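Local structure of pyruvate carboxylase protein (Rhizobium etli, 2QF7) at residues G580-S583 against H584-N588. The protein is a multidomain, biotin-dependent carboxylase that joins a biotin carboxylase region, a TIM-barrel region and a biotin-carrier domain in one chain. Sequence-based numbering, arbitrary orientation.
Sequences GTYS and HALPN
Gly580, Thr581 and Tyr582 offer their carbonyls to the backbone N-H groups of His584, Ala585 and Leu586, the last i to i+4 bonds of a helix that Leu586 leaves with phi/psi of -125°/57°. The Thr581 O to Ala585 N bond is 2.8 Å long, and Tyr582 O to Leu586 N is 2.9 Å. Gly580 O is gripped twice by one residue. His584 N reaches Gly580 O at 3.0 Å from one face of the carbonyl plane, and His584 ND1 reaches the same oxygen at 2.8 Å from the other. His584 holds CG beside its own backbone N (chi1 -76°), which turns the ring back toward Gly580, whose O lies at the ring edge, in its plane. ND1 is the donor, so it carries the proton. Pro587 follows the exit and rests CB 3.7 Å from Ser583 O. On another side of the helix, the Leu586 methyl CD1 approaches Tyr582 CD2 at 4.0 Å, and the two side chains cross at a slant. Ser583 OG is hydrogen-bonded to Asn624 OD1, and the Tyr582 hydroxyl to Trp825 NE1 and Asp555 OD2. Helix 572-585 ends against Trp817 and Ile821 of helix 815-829, in the beta-alpha-beta crossover between TIM-barrel strands 552-555 and 591-596, where Tyr582 also touches helix 557-566.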
ATOM      1  N   GLY A 580      31.919 -31.558  -5.181  1.00 23.94           N
ATOM      2  CA  GLY A 580      32.956 -31.993  -4.220  1.00 23.12           C
ATOM      3  C   GLY A 580      32.578 -33.259  -3.491  1.00 23.62           C
ATOM      4  O   GLY A 580      33.422 -34.131  -3.251  1.00 23.40           O
ATOM      5  N   THR A 581      31.292 -33.359  -3.106  1.00 23.16           N
ATOM      6  CA  THR A 581      30.785 -34.482  -2.357  1.00 21.94           C
ATOM      7  C   THR A 581      30.840 -35.743  -3.201  1.00 22.62           C
ATOM      8  O   THR A 581      31.333 -36.791  -2.731  1.00 22.91           O
ATOM      9  CB  THR A 581      29.375 -34.207  -1.763  1.00 22.39           C
ATOM     10  OG1 THR A 581      29.445 -33.018  -0.952  1.00 23.08           O
ATOM     11  CG2 THR A 581      28.964 -35.370  -0.842  1.00 20.19           C
ATOM     12  N   TYR A 582      30.373 -35.642  -4.440  1.00 21.03           N
ATOM     13  CA  TYR A 582      30.501 -36.741  -5.392  1.00 21.32           C
ATOM     14  C   TYR A 582      31.958 -37.156  -5.571  1.00 20.67           C
ATOM     15  O   TYR A 582      32.281 -38.330  -5.520  1.00 22.38           O
ATOM     16  CB  TYR A 582      29.980 -36.310  -6.765  1.00 21.63           C
ATOM     17  CG  TYR A 582      28.491 -36.466  -6.967  1.00 22.88           C
ATOM     18  CD1 TYR A 582      27.621 -35.386  -6.777  1.00 24.46           C
ATOM     19  CD2 TYR A 582      27.967 -37.667  -7.448  1.00 23.24           C
ATOM     20  CE1 TYR A 582      26.230 -35.526  -7.021  1.00 22.08           C
ATOM     21  CE2 TYR A 582      26.608 -37.810  -7.672  1.00 22.43           C
ATOM     22  CZ  TYR A 582      25.760 -36.748  -7.469  1.00 22.35           C
ATOM     23  OH  TYR A 582      24.435 -36.959  -7.736  1.00 23.83           O
ATOM     24  N   SER A 583      32.842 -36.171  -5.758  1.00 22.86           N
ATOM     25  CA  SER A 583      34.282 -36.416  -5.969  1.00 22.73           C
ATOM     26  C   SER A 583      34.875 -37.252  -4.814  1.00 22.75           C
ATOM     27  O   SER A 583      35.627 -38.193  -5.051  1.00 22.08           O
ATOM     28  CB  SER A 583      35.022 -35.068  -6.104  1.00 22.47           C
ATOM     29  OG  SER A 583      36.371 -35.261  -6.508  1.00 24.69           O
ATOM     30  N   HIS A 584      34.546 -36.894  -3.564  1.00 22.93           N
ATOM     31  CA  HIS A 584      35.122 -37.554  -2.395  1.00 23.54           C
ATOM     32  C   HIS A 584      34.405 -38.839  -2.072  1.00 23.88           C
ATOM     33  O   HIS A 584      35.055 -39.768  -1.599  1.00 23.91           O
ATOM     34  CB  HIS A 584      35.038 -36.674  -1.140  1.00 23.67           C
ATOM     35  CG  HIS A 584      36.045 -35.557  -1.127  1.00 26.65           C
ATOM     36  ND1 HIS A 584      35.921 -34.430  -1.917  1.00 29.75           N
ATOM     37  CD2 HIS A 584      37.237 -35.435  -0.486  1.00 26.55           C
ATOM     38  CE1 HIS A 584      36.962 -33.632  -1.709  1.00 32.63           C
ATOM     39  NE2 HIS A 584      37.765 -34.209  -0.835  1.00 28.06           N
ATOM     40  N   ALA A 585      33.070 -38.874  -2.247  1.00 22.01           N
ATOM     41  CA  ALA A 585      32.264 -39.947  -1.678  1.00 23.02           C
ATOM     42  C   ALA A 585      32.035 -41.083  -2.657  1.00 21.82           C
ATOM     43  O   ALA A 585      31.921 -42.242  -2.230  1.00 22.23           O
ATOM     44  CB  ALA A 585      30.865 -39.399  -1.165  1.00 21.25           C
ATOM     45  N   LEU A 586      31.933 -40.753  -3.962  1.00 22.02           N
ATOM     46  CA  LEU A 586      31.652 -41.739  -5.030  1.00 21.98           C
ATOM     47  C   LEU A 586      32.706 -41.679  -6.107  1.00 23.30           C
ATOM     48  O   LEU A 586      32.382 -41.483  -7.305  1.00 22.20           O
ATOM     49  CB  LEU A 586      30.248 -41.508  -5.667  1.00 21.15           C
ATOM     50  CG  LEU A 586      29.097 -41.497  -4.651  1.00 23.62           C
ATOM     51  CD1 LEU A 586      27.742 -41.094  -5.335  1.00 24.43           C
ATOM     52  CD2 LEU A 586      28.999 -42.894  -3.965  1.00 23.46           C
ATOM     53  N   PRO A 587      33.988 -41.873  -5.707  1.00 22.31           N
ATOM     54  CA  PRO A 587      35.048 -41.678  -6.661  1.00 22.21           C
ATOM     55  C   PRO A 587      35.112 -42.749  -7.764  1.00 23.40           C
ATOM     56  O   PRO A 587      35.791 -42.530  -8.759  1.00 22.82           O
ATOM     57  CB  PRO A 587      36.326 -41.703  -5.797  1.00 22.05           C
ATOM     58  CG  PRO A 587      36.014 -42.601  -4.661  1.00 22.65           C
ATOM     59  CD  PRO A 587      34.496 -42.271  -4.376  1.00 23.07           C
ATOM     60  N   ASN A 588      34.353 -43.845  -7.625  1.00 23.54           N
ATOM     61  CA  ASN A 588      34.314 -44.881  -8.648  1.00 24.04           C
ATOM     62  C   ASN A 588      33.305 -44.666  -9.759  1.00 22.90           C
ATOM     63  O   ASN A 588      33.169 -45.530 -10.639  1.00 23.53           O
ATOM     64  CB  ASN A 588      33.995 -46.244  -8.006  1.00 25.58           C
ATOM     65  CG  ASN A 588      35.181 -46.831  -7.270  1.00 30.58           C
ATOM     66  OD1 ASN A 588      36.336 -46.449  -7.515  1.00 33.29           O
ATOM     67  ND2 ASN A 588      34.898 -47.755  -6.329  1.00 31.48           N
TER